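DNA photolyase (Agrobacterium tumefaciens, PDB 4U63) repairs cyclobutane pyrimidine dimers in ultraviolet-damaged DNA as a class III photolyase, using a flavin cofactor and a methenyltetrahydrofolate antenna. Local coordinates at residues A[342-347]-A[367-371]; A[334-338]-A[382-387]; A[24-29]-A[46-52]. All blocks are in the same frame, centred on the assembly; numbering follows the deposited sequence. Where two conformers were deposited one is given.

Interactions 1 and 2 adjoin in the FAD-binding region, their centres 12 Å apart, whereas interaction 3 belongs to the sheet-bearing N-terminal region, with its centre 52 Å from the first and 46 Å from the second. Along the chain, 342-347 with 367-371 is nested inside the loop closed by 334-338 with 382-387. The two are joined by a probable hydrogen bond between Trp337 NE1 and Val368 O (2.9 Å) and by packing of Val368 CG2 on Phe387 CZ (3.8 Å). Phe387 in interaction 2 and Ala369 in interaction 1 touch the flavin cofactor, and the Trp386 side chain comes within about 6 Å of the antenna folate (nearest atoms).

Interaction 1 of 3, residues A[342-347]-A[367-371]; sequences TGYPIV and IVASF
Phe371 lays its CE1 corner over one face of the Tyr344 ring, 3.5 Å from Tyr344 CD1 and displaced toward the rim. The two rings are neither parallel nor perpendicular: their planes meet at 55°, with centroids 5.0 Å apart. Around the Phe371 ring, Val347 CG2 approaches CG and CD1 obliquely (4.0 Å to Phe371 CG), while Thr342 CG2 reaches CE2 at 3.8 Å. Phe371 gets this far because its CG stands anti to the backbone N (chi1 -169°), which carries the ring across to the turn ahead of helix 345-357. Beyond the rings the contact is aliphatic. Ile367 CG2 meets two methyls, Val347 CG2 at 4.0 Å and Ile346 CG2 at 4.1 Å, and Val368 CG1 sits against both Val347 CG1 and the Val347 carbonyl oxygen.

The polar atoms of the turn have partners of their own. Thr342 OG1 accepts from Tyr344 N at 3.2 Å, forming an ST turn, and is also hydrogen-bonded to Asp348. Tyr344 OH is hydrogen-bonded to Val478 O, so the phenol end is anchored while one face of its ring takes Phe371. Pro422 of helix 422-429 touches both aromatic side chains, and His375 stacks on Phe371.

Every touching residue is buried. Within the helical FAD-binding region of a photolyase, the turn leading into helix 345-357, with Tyr344 as N-cap residue, and that helix's first residues are packed on helix 362-375, whose Ala369 lines the flavin pocket.

Interaction 2 of 3, residues A[334-338]-A[382-387]; sequences FKAWT and KGEKWF. With FAD (flavin-adenine dinucleotide), chain C.
Thr338 stands over the indole of Trp386, with Thr338 CB 3.6 Å from the centroid of the six-membered ring in a CH-pi contact and CG2 above the junction of the two rings. Its OG1 sits between the backbone N and the carbonyl carbon (chi1 64°), from where it donates to Lys335 O at 2.8 Å, while CG2 is turned to the indole. A water lying in the Trp386 plane at its edge accepts from NE1 and donates to Thr338 O, tying the two helices together.

Phe334 is sandwiched. Thr338 CG2 covers one face, and the bent end of Lys382 folds over the opposite one, where NZ makes a cation-pi contact 4.3 Å from the ring centroid. Glu331 holds the same ammonium in a salt bridge, giving it a carboxylate partner as well as the ring face.

Trp337 and Trp386 pass side by side, pointing opposite ways; the six-membered ring of Trp337 is oblique, at 65°, to the five-membered ring of Trp386. Trp337 CH2 settles against Gly383 CA at 3.8 Å and against Phe387 CE1. Phe387, in the flavin pocket, brings its edge to the cofactor, CD2 lying 3.7 Å from FAD C6.

In this helical FAD-binding region the short segments run at 35°, axes 11.6 Å apart. Helix 362-375 packs against Phe334, Trp337 and Phe387, Met351 and Leu354 of helix 345-357 meet Trp386, and Trp403 of helix 398-407 touches Trp337 and meets Phe387 edge-to-face.

Interaction 3 of 3, residues A[24-29]-A[46-52]; sequences TAPVIV and AVEHGGP. With SO4 (sulfate ion), chain L.
Val27 N donates to Pro52 O at 2.9 Å, joining the start of strand 27-31 to the turn that leads into strand 53-59. This is the first beta-alpha-beta unit of the parallel sheet in the photolyase N-terminal region, at the point where helix 41-49 ends and the chain returns to the sheet.

His49 fills the corner between helix and strand, its CG anti to the backbone N (chi1 177°), which brings the ring to the strand residues. Val27 CB sits over one face of its imidazole in a CH-pi contact, 3.9 Å from the ring centroid, while Ala25 O lies in the ring plane at the edge, 3.1 Å from His49 CE1. ND1 donates to Gly50 O at 2.7 Å and NE2 is hydrogen-bonded to Asp113, so both nitrogens are engaged and the ring's rotation is fixed. Further along the strand, Ala46 CB packs on Val27 CG1 and presses tightly on Val29 CG2, at 3.4 Å. Pro26 and Pro52 meet through their CB atoms.

Gly50 and Gly51 both take positive phi as the chain leaves the helix. A sulfate, probably from the crystallisation liquor, rests there: Gly51 N donates to its O4 at 2.9 Å and Thr24 OG1 to its O3 at 3.1 Å.

Interaction 1 of 3, residues A[342-347]-A[367-371]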
loop_
_atom_site.group_PDB
_atom_site.type_symbol
_atom_site.label_atom_id
_atom_site.label_comp_id
_atom_site.label_asym_id
_atom_site.label_seq_id
_atom_site.Cartn_x
_atom_site.Cartn_y
_atom_site.Cartn_z
ATOM N N THR A 342 10.204 -18.313 -13.312
ATOM C CA THR A 342 10.063 -19.547 -12.556
ATOM C C THR A 342 9.641 -20.736 -13.420
ATOM O O THR A 342 9.820 -21.881 -13.015
ATOM C CB THR A 342 9.039 -19.380 -11.430
ATOM O OG1 THR A 342 7.724 -19.199 -11.988
ATOM C CG2 THR A 342 9.399 -18.177 -10.554
ATOM N N GLY A 343 9.066 -20.466 -14.594
ATOM C CA GLY A 343 8.525 -21.521 -15.459
ATOM C C GLY A 343 7.097 -21.925 -15.098
ATOM O O GLY A 343 6.539 -22.833 -15.721
ATOM N N TYR A 344 6.523 -21.263 -14.082
ATOM C CA TYR A 344 5.120 -21.412 -13.693
ATOM C C TYR A 344 4.399 -20.158 -14.185
ATOM O O TYR A 344 4.552 -19.085 -13.596
ATOM C CB TYR A 344 4.990 -21.561 -12.169
ATOM C CG TYR A 344 5.444 -22.913 -11.678
ATOM C CD1 TYR A 344 6.799 -23.176 -11.440
ATOM C CD2 TYR A 344 4.527 -23.946 -11.472
ATOM C CE1 TYR A 344 7.223 -24.424 -11.003
ATOM C CE2 TYR A 344 4.942 -25.194 -11.038
ATOM C CZ TYR A 344 6.289 -25.433 -10.803
ATOM O OH TYR A 344 6.686 -26.679 -10.371
ATOM N N PRO A 345 3.629 -20.273 -15.286
ATOM C CA PRO A 345 3.085 -19.058 -15.930
ATOM C C PRO A 345 2.327 -18.079 -15.033
ATOM O O PRO A 345 2.523 -16.887 -15.159
ATOM C CB PRO A 345 2.182 -19.629 -17.012
ATOM C CG PRO A 345 2.891 -20.882 -17.410
ATOM C CD PRO A 345 3.363 -21.467 -16.110
ATOM N N ILE A 346 1.477 -18.567 -14.140
ATOM C CA ILE A 346 0.694 -17.653 -13.293
ATOM C C ILE A 346 1.605 -16.843 -12.363
ATOM O O ILE A 346 1.365 -15.661 -12.129
ATOM C CB ILE A 346 -0.439 -18.391 -12.523
ATOM C CG1 ILE A 346 -1.374 -17.403 -11.824
ATOM C CG2 ILE A 346 0.105 -19.383 -11.505
ATOM C CD1 ILE A 346 -2.151 -16.514 -12.760
ATOM N N VAL A 347 2.655 -17.491 -11.855
ATOM C CA VAL A 347 3.633 -16.831 -10.987
ATOM C C VAL A 347 4.385 -15.789 -11.802
ATOM O O VAL A 347 4.514 -14.634 -11.397
ATOM C CB VAL A 347 4.616 -17.853 -10.376
ATOM C CG1 VAL A 347 5.754 -17.159 -9.622
ATOM C CG2 VAL A 347 3.864 -18.810 -9.460
ATOM N N ILE A 367 -0.471 -16.114 -4.543
ATOM C CA ILE A 367 0.163 -17.208 -5.290
ATOM C C ILE A 367 1.682 -17.037 -5.367
ATOM O O ILE A 367 2.413 -18.003 -5.128
ATOM C CB ILE A 367 -0.435 -17.363 -6.707
ATOM C CG1 ILE A 367 -1.906 -17.816 -6.611
ATOM C CG2 ILE A 367 0.357 -18.380 -7.526
ATOM C CD1 ILE A 367 -2.694 -17.636 -7.891
ATOM N N VAL A 368 2.158 -15.828 -5.692
ATOM C CA VAL A 368 3.608 -15.625 -5.835
ATOM C C VAL A 368 4.325 -15.688 -4.485
ATOM O O VAL A 368 5.456 -16.169 -4.398
ATOM C CB VAL A 368 3.989 -14.326 -6.595
ATOM C CG1 VAL A 368 3.322 -14.279 -7.961
ATOM C CG2 VAL A 368 3.706 -13.070 -5.786
ATOM N N ALA A 369 3.656 -15.205 -3.446
ATOM C CA ALA A 369 4.206 -15.235 -2.090
ATOM C C ALA A 369 4.345 -16.680 -1.628
ATOM O O ALA A 369 5.385 -17.079 -1.126
ATOM C CB ALA A 369 3.327 -14.431 -1.140
ATOM N N SER A 370 3.295 -17.468 -1.815
ATOM C CA SER A 370 3.341 -18.876 -1.478
ATOM C C SER A 370 4.412 -19.617 -2.288
ATOM O O SER A 370 5.127 -20.473 -1.754
ATOM C CB SER A 370 1.968 -19.526 -1.674
ATOM O OG SER A 370 1.997 -20.865 -1.214
ATOM N N PHE A 371 4.544 -19.289 -3.572
ATOM C CA PHE A 371 5.571 -19.929 -4.378
ATOM C C PHE A 371 6.981 -19.688 -3.811
ATOM O O PHE A 371 7.798 -20.614 -3.739
ATOM C CB PHE A 371 5.513 -19.465 -5.819
ATOM C CG PHE A 371 6.365 -20.290 -6.735
ATOM C CD1 PHE A 371 5.879 -21.476 -7.262
ATOM C CD2 PHE A 371 7.662 -19.901 -7.050
ATOM C CE1 PHE A 371 6.653 -22.255 -8.093
ATOM C CE2 PHE A 371 8.447 -20.678 -7.892
ATOM C CZ PHE A 371 7.943 -21.857 -8.415
#

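Interaction 2 of 3, residues A[334-338]-A[382-387]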
loop_
_atom_site.group_PDB
_atom_site.type_symbol
_atom_site.label_atom_id
_atom_site.label_comp_id
_atom_site.label_asym_id
_atom_site.label_seq_id
_atom_site.Cartn_x
_atom_site.Cartn_y
_atom_site.Cartn_z
ATOM N N PHE A 334 15.764 -17.067 -6.033
ATOM C CA PHE A 334 15.139 -15.818 -5.622
ATOM C C PHE A 334 15.128 -14.844 -6.782
ATOM O O PHE A 334 14.121 -14.218 -7.050
ATOM C CB PHE A 334 15.854 -15.173 -4.440
ATOM C CG PHE A 334 15.277 -13.842 -4.057
ATOM C CD1 PHE A 334 13.989 -13.754 -3.531
ATOM C CD2 PHE A 334 16.008 -12.674 -4.231
ATOM C CE1 PHE A 334 13.450 -12.524 -3.185
ATOM C CE2 PHE A 334 15.474 -11.443 -3.883
ATOM C CZ PHE A 334 14.195 -11.368 -3.362
ATOM N N LYS A 335 16.262 -14.723 -7.464
ATOM C CA LYS A 335 16.348 -13.852 -8.640
ATOM C C LYS A 335 15.372 -14.287 -9.738
ATOM O O LYS A 335 14.698 -13.438 -10.337
ATOM C CB LYS A 335 17.787 -13.778 -9.172
ATOM C CG LYS A 335 18.691 -12.877 -8.347
ATOM C CD LYS A 335 20.077 -12.794 -8.966
ATOM C CE LYS A 335 21.084 -12.177 -8.012
ATOM N NZ LYS A 335 22.453 -12.231 -8.587
ATOM N N ALA A 336 15.274 -15.595 -9.990
ATOM C CA ALA A 336 14.327 -16.098 -10.992
ATOM C C ALA A 336 12.904 -15.686 -10.626
ATOM O O ALA A 336 12.127 -15.282 -11.485
ATOM C CB ALA A 336 14.424 -17.605 -11.131
ATOM N N TRP A 337 12.577 -15.777 -9.338
ATOM C CA TRP A 337 11.277 -15.335 -8.841
ATOM C C TRP A 337 11.043 -13.834 -9.116
ATOM O O TRP A 337 10.015 -13.456 -9.708
ATOM C CB TRP A 337 11.158 -15.680 -7.341
ATOM C CG TRP A 337 9.873 -15.253 -6.679
ATOM C CD1 TRP A 337 8.678 -15.911 -6.709
ATOM C CD2 TRP A 337 9.669 -14.089 -5.873
ATOM N NE1 TRP A 337 7.736 -15.219 -5.998
ATOM C CE2 TRP A 337 8.317 -14.096 -5.465
ATOM C CE3 TRP A 337 10.495 -13.033 -5.460
ATOM C CZ2 TRP A 337 7.772 -13.094 -4.656
ATOM C CZ3 TRP A 337 9.951 -12.032 -4.665
ATOM C CH2 TRP A 337 8.600 -12.069 -4.271
ATOM N N THR A 338 11.999 -12.986 -8.736
ATOM C CA THR A 338 11.843 -11.526 -8.922
ATOM C C THR A 338 11.651 -11.144 -10.391
ATOM O O THR A 338 10.973 -10.179 -10.691
ATOM C CB THR A 338 13.028 -10.696 -8.357
ATOM O OG1 THR A 338 14.249 -11.008 -9.064
ATOM C CG2 THR A 338 13.201 -10.920 -6.846
ATOM N N LYS A 382 12.512 -11.722 2.445
ATOM C CA LYS A 382 13.096 -11.341 1.153
ATOM C C LYS A 382 12.008 -10.938 0.162
ATOM O O LYS A 382 12.165 -9.966 -0.574
ATOM C CB LYS A 382 13.958 -12.462 0.589
ATOM C CG LYS A 382 15.241 -12.670 1.386
ATOM C CD LYS A 382 15.944 -13.959 1.017
ATOM C CE LYS A 382 16.532 -13.940 -0.384
ATOM N NZ LYS A 382 17.611 -12.928 -0.544
ATOM N N GLY A 383 10.908 -11.682 0.146
ATOM C CA GLY A 383 9.756 -11.327 -0.691
ATOM C C GLY A 383 9.130 -10.005 -0.263
ATOM O O GLY A 383 8.781 -9.165 -1.094
ATOM N N GLU A 384 8.979 -9.834 1.049
ATOM C CA GLU A 384 8.469 -8.593 1.626
ATOM C C GLU A 384 9.302 -7.391 1.159
ATOM O O GLU A 384 8.749 -6.357 0.739
ATOM C CB GLU A 384 8.470 -8.708 3.165
ATOM C CG GLU A 384 7.666 -7.637 3.894
ATOM C CD GLU A 384 8.420 -6.342 4.171
ATOM O OE1 GLU A 384 9.665 -6.307 4.090
ATOM O OE2 GLU A 384 7.751 -5.337 4.486
ATOM N N LYS A 385 10.632 -7.526 1.228
ATOM C CA LYS A 385 11.538 -6.458 0.797
ATOM C C LYS A 385 11.426 -6.175 -0.694
ATOM O O LYS A 385 11.461 -5.026 -1.102
ATOM C CB LYS A 385 12.991 -6.779 1.154
ATOM C CG LYS A 385 13.269 -6.702 2.639
ATOM C CD LYS A 385 14.742 -6.873 2.978
ATOM C CE LYS A 385 14.968 -6.912 4.486
ATOM N NZ LYS A 385 14.240 -8.012 5.165
ATOM N N TRP A 386 11.282 -7.219 -1.504
ATOM C CA TRP A 386 11.124 -7.036 -2.956
ATOM C C TRP A 386 9.846 -6.239 -3.241
ATOM O O TRP A 386 9.860 -5.285 -4.013
ATOM C CB TRP A 386 11.076 -8.375 -3.703
ATOM C CG TRP A 386 10.884 -8.185 -5.192
ATOM C CD1 TRP A 386 9.736 -8.403 -5.915
ATOM C CD2 TRP A 386 11.854 -7.702 -6.125
ATOM N NE1 TRP A 386 9.946 -8.096 -7.240
ATOM C CE2 TRP A 386 11.234 -7.665 -7.398
ATOM C CE3 TRP A 386 13.185 -7.306 -6.014
ATOM C CZ2 TRP A 386 11.908 -7.241 -8.551
ATOM C CZ3 TRP A 386 13.863 -6.889 -7.174
ATOM C CH2 TRP A 386 13.219 -6.862 -8.415
ATOM N N PHE A 387 8.754 -6.623 -2.576
ATOM C CA PHE A 387 7.479 -5.910 -2.713
ATOM C C PHE A 387 7.599 -4.457 -2.263
ATOM O O PHE A 387 7.032 -3.569 -2.878
ATOM C CB PHE A 387 6.375 -6.611 -1.909
ATOM C CG PHE A 387 5.661 -7.720 -2.654
ATOM C CD1 PHE A 387 6.274 -8.442 -3.684
ATOM C CD2 PHE A 387 4.361 -8.054 -2.305
ATOM C CE1 PHE A 387 5.597 -9.459 -4.339
ATOM C CE2 PHE A 387 3.683 -9.072 -2.963
ATOM C CZ PHE A 387 4.294 -9.774 -3.980
HETATM P PA FAD C . -9.617 -3.627 -3.817
HETATM O O1A FAD C . -10.038 -5.046 -4.022
HETATM O O2A FAD C . -10.282 -2.557 -4.618
HETATM O O5B FAD C . -9.724 -3.349 -2.240
HETATM C C5B FAD C . -9.933 -2.035 -1.709
HETATM C C4B FAD C . -8.875 -1.666 -0.680
HETATM O O4B FAD C . -8.888 -2.569 0.424
HETATM C C3B FAD C . -7.464 -1.715 -1.218
HETATM O O3B FAD C . -7.137 -0.544 -1.985
HETATM C C2B FAD C . -6.655 -1.870 0.051
HETATM O O2B FAD C . -6.448 -0.615 0.702
HETATM C C1B FAD C . -7.546 -2.730 0.911
HETATM N N9A FAD C . -7.229 -4.174 0.855
HETATM C C8A FAD C . -7.768 -5.071 0.009
HETATM N N7A FAD C . -7.289 -6.310 0.241
HETATM C C5A FAD C . -6.430 -6.222 1.279
HETATM C C6A FAD C . -5.581 -7.165 2.011
HETATM N N6A FAD C . -5.572 -8.471 1.676
HETATM N N1A FAD C . -4.824 -6.666 3.014
HETATM C C2A FAD C . -4.831 -5.352 3.337
HETATM N N3A FAD C . -5.594 -4.440 2.699
HETATM C C4A FAD C . -6.392 -4.815 1.680
HETATM N N1 FAD C . -1.966 -4.006 0.119
HETATM C C2 FAD C . -1.463 -2.761 0.265
HETATM O O2 FAD C . -2.282 -1.814 0.304
HETATM N N3 FAD C . -0.130 -2.532 0.373
HETATM C C4 FAD C . 0.779 -3.540 0.342
HETATM O O4 FAD C . 2.014 -3.324 0.457
HETATM C C4X FAD C . 0.298 -4.925 0.173
HETATM N N5 FAD C . 1.132 -6.004 0.103
HETATM C C5X FAD C . 0.635 -7.269 -0.028
HETATM C C6 FAD C . 1.479 -8.370 -0.069
HETATM C C7 FAD C . 0.981 -9.668 -0.217
HETATM C C7M FAD C . 1.917 -10.855 -0.261
HETATM C C8 FAD C . -0.478 -9.885 -0.340
HETATM C C8M FAD C . -1.075 -11.266 -0.495
HETATM C C9 FAD C . -1.317 -8.803 -0.302
HETATM C C9A FAD C . -0.840 -7.497 -0.149
HETATM N N10 FAD C . -1.722 -6.376 -0.118
HETATM C C10 FAD C . -1.173 -5.094 0.051
HETATM C "C1'" FAD C . -3.182 -6.524 -0.163
HETATM C "C2'" FAD C . -3.908 -6.479 -1.489
HETATM O "O2'" FAD C . -3.332 -7.442 -2.378
HETATM C "C3'" FAD C . -3.908 -5.090 -2.097
HETATM O "O3'" FAD C . -4.424 -4.133 -1.177
HETATM C "C4'" FAD C . -4.763 -5.104 -3.364
HETATM O "O4'" FAD C . -4.114 -5.896 -4.356
HETATM C "C5'" FAD C . -4.947 -3.686 -3.864
HETATM O "O5'" FAD C . -5.739 -3.639 -5.061
HETATM P P FAD C . -7.098 -2.782 -5.051
HETATM O O1P FAD C . -7.679 -2.829 -6.421
HETATM O O2P FAD C . -6.845 -1.408 -4.496
HETATM O O3P FAD C . -8.006 -3.612 -4.019
HETATM O O HOH W 1 8.831 -8.380 -10.021
#

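Interaction 3 of 3, residues A[24-29]-A[46-52]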
loop_
_atom_site.group_PDB
_atom_site.type_symbol
_atom_site.label_atom_id
_atom_site.label_comp_id
_atom_site.label_asym_id
_atom_site.label_seq_id
_atom_site.Cartn_x
_atom_site.Cartn_y
_atom_site.Cartn_z
ATOM N N THR A 24 -2.947 37.463 13.714
ATOM C CA THR A 24 -2.944 36.092 14.147
ATOM C C THR A 24 -1.625 35.477 13.702
ATOM O O THR A 24 -1.182 35.700 12.575
ATOM C CB THR A 24 -4.142 35.354 13.534
ATOM O OG1 THR A 24 -5.359 35.983 13.977
ATOM C CG2 THR A 24 -4.159 33.885 13.929
ATOM N N ALA A 25 -0.997 34.710 14.587
ATOM C CA ALA A 25 0.249 34.025 14.249
ATOM C C ALA A 25 0.015 32.980 13.145
ATOM O O ALA A 25 -1.101 32.474 12.987
ATOM C CB ALA A 25 0.840 33.352 15.478
ATOM N N PRO A 26 1.065 32.658 12.371
ATOM C CA PRO A 26 0.929 31.547 11.439
ATOM C C PRO A 26 0.764 30.181 12.104
ATOM O O PRO A 26 0.950 30.022 13.333
ATOM C CB PRO A 26 2.248 31.581 10.646
ATOM C CG PRO A 26 2.753 32.971 10.801
ATOM C CD PRO A 26 2.333 33.390 12.173
ATOM N N VAL A 27 0.418 29.214 11.267
ATOM C CA VAL A 27 0.305 27.814 11.650
ATOM C C VAL A 27 0.992 26.970 10.574
ATOM O O VAL A 27 0.769 27.172 9.365
ATOM C CB VAL A 27 -1.176 27.385 11.844
ATOM C CG1 VAL A 27 -2.054 27.821 10.670
ATOM C CG2 VAL A 27 -1.286 25.875 12.063
ATOM N N ILE A 28 1.828 26.033 11.016
ATOM C CA ILE A 28 2.509 25.117 10.118
ATOM C C ILE A 28 1.718 23.820 10.000
ATOM O O ILE A 28 1.308 23.242 11.008
ATOM C CB ILE A 28 3.938 24.815 10.617
ATOM C CG1 ILE A 28 4.774 26.105 10.575
ATOM C CG2 ILE A 28 4.596 23.724 9.782
ATOM C CD1 ILE A 28 5.987 26.071 11.456
ATOM N N VAL A 29 1.505 23.376 8.764
ATOM C CA VAL A 29 0.874 22.094 8.487
ATOM C C VAL A 29 1.932 21.188 7.895
ATOM O O VAL A 29 2.385 21.413 6.774
ATOM C CB VAL A 29 -0.300 22.204 7.486
ATOM C CG1 VAL A 29 -0.934 20.832 7.272
ATOM C CG2 VAL A 29 -1.335 23.196 7.977
ATOM N N ALA A 46 -5.835 24.143 10.762
ATOM C CA ALA A 46 -5.006 25.296 10.387
ATOM C C ALA A 46 -5.871 26.459 9.870
ATOM O O ALA A 46 -5.614 27.627 10.181
ATOM C CB ALA A 46 -3.965 24.894 9.352
ATOM N N VAL A 47 -6.902 26.137 9.096
ATOM C CA VAL A 47 -7.825 27.162 8.595
ATOM C C VAL A 47 -8.602 27.779 9.762
ATOM O O VAL A 47 -8.744 29.000 9.840
ATOM C CB VAL A 47 -8.780 26.594 7.521
ATOM C CG1 VAL A 47 -9.869 27.602 7.148
ATOM C CG2 VAL A 47 -7.991 26.211 6.285
ATOM N N GLU A 48 -9.072 26.938 10.682
ATOM C CA GLU A 48 -9.823 27.415 11.848
ATOM C C GLU A 48 -8.954 28.287 12.751
ATOM O O GLU A 48 -9.428 29.271 13.328
ATOM C CB GLU A 48 -10.393 26.233 12.641
ATOM C CG GLU A 48 -11.265 26.621 13.833
ATOM C CD GLU A 48 -12.468 27.477 13.458
ATOM O OE1 GLU A 48 -13.051 27.267 12.377
ATOM O OE2 GLU A 48 -12.838 28.361 14.258
ATOM N N HIS A 49 -7.683 27.911 12.864
ATOM C CA HIS A 49 -6.687 28.667 13.624
ATOM C C HIS A 49 -6.574 30.129 13.163
ATOM O O HIS A 49 -6.349 31.027 13.974
ATOM C CB HIS A 49 -5.338 27.952 13.482
ATOM C CG HIS A 49 -4.192 28.640 14.147
ATOM N ND1 HIS A 49 -3.555 29.733 13.598
ATOM C CD2 HIS A 49 -3.545 28.368 15.305
ATOM C CE1 HIS A 49 -2.573 30.110 14.398
ATOM N NE2 HIS A 49 -2.549 29.301 15.440
ATOM N N GLY A 50 -6.723 30.363 11.860
ATOM C CA GLY A 50 -6.548 31.696 11.303
ATOM C C GLY A 50 -5.085 31.993 11.049
ATOM O O GLY A 50 -4.199 31.182 11.364
ATOM N N GLY A 51 -4.832 33.157 10.464
ATOM C CA GLY A 51 -3.479 33.565 10.116
ATOM C C GLY A 51 -2.902 32.766 8.958
ATOM O O GLY A 51 -3.575 31.890 8.407
ATOM N N PRO A 52 -1.646 33.070 8.572
ATOM C CA PRO A 52 -0.996 32.367 7.471
ATOM C C PRO A 52 -0.829 30.867 7.697
ATOM O O PRO A 52 -0.457 30.438 8.792
ATOM C CB PRO A 52 0.375 33.041 7.387
ATOM C CG PRO A 52 0.158 34.399 7.949
ATOM C CD PRO A 52 -0.813 34.184 9.066
HETATM S S SO4 L . -7.193 35.780 10.531
HETATM O O1 SO4 L . -8.358 36.624 10.179
HETATM O O2 SO4 L . -5.995 36.626 10.601
HETATM O O3 SO4 L . -7.420 35.131 11.842
HETATM O O4 SO4 L . -6.996 34.773 9.479
#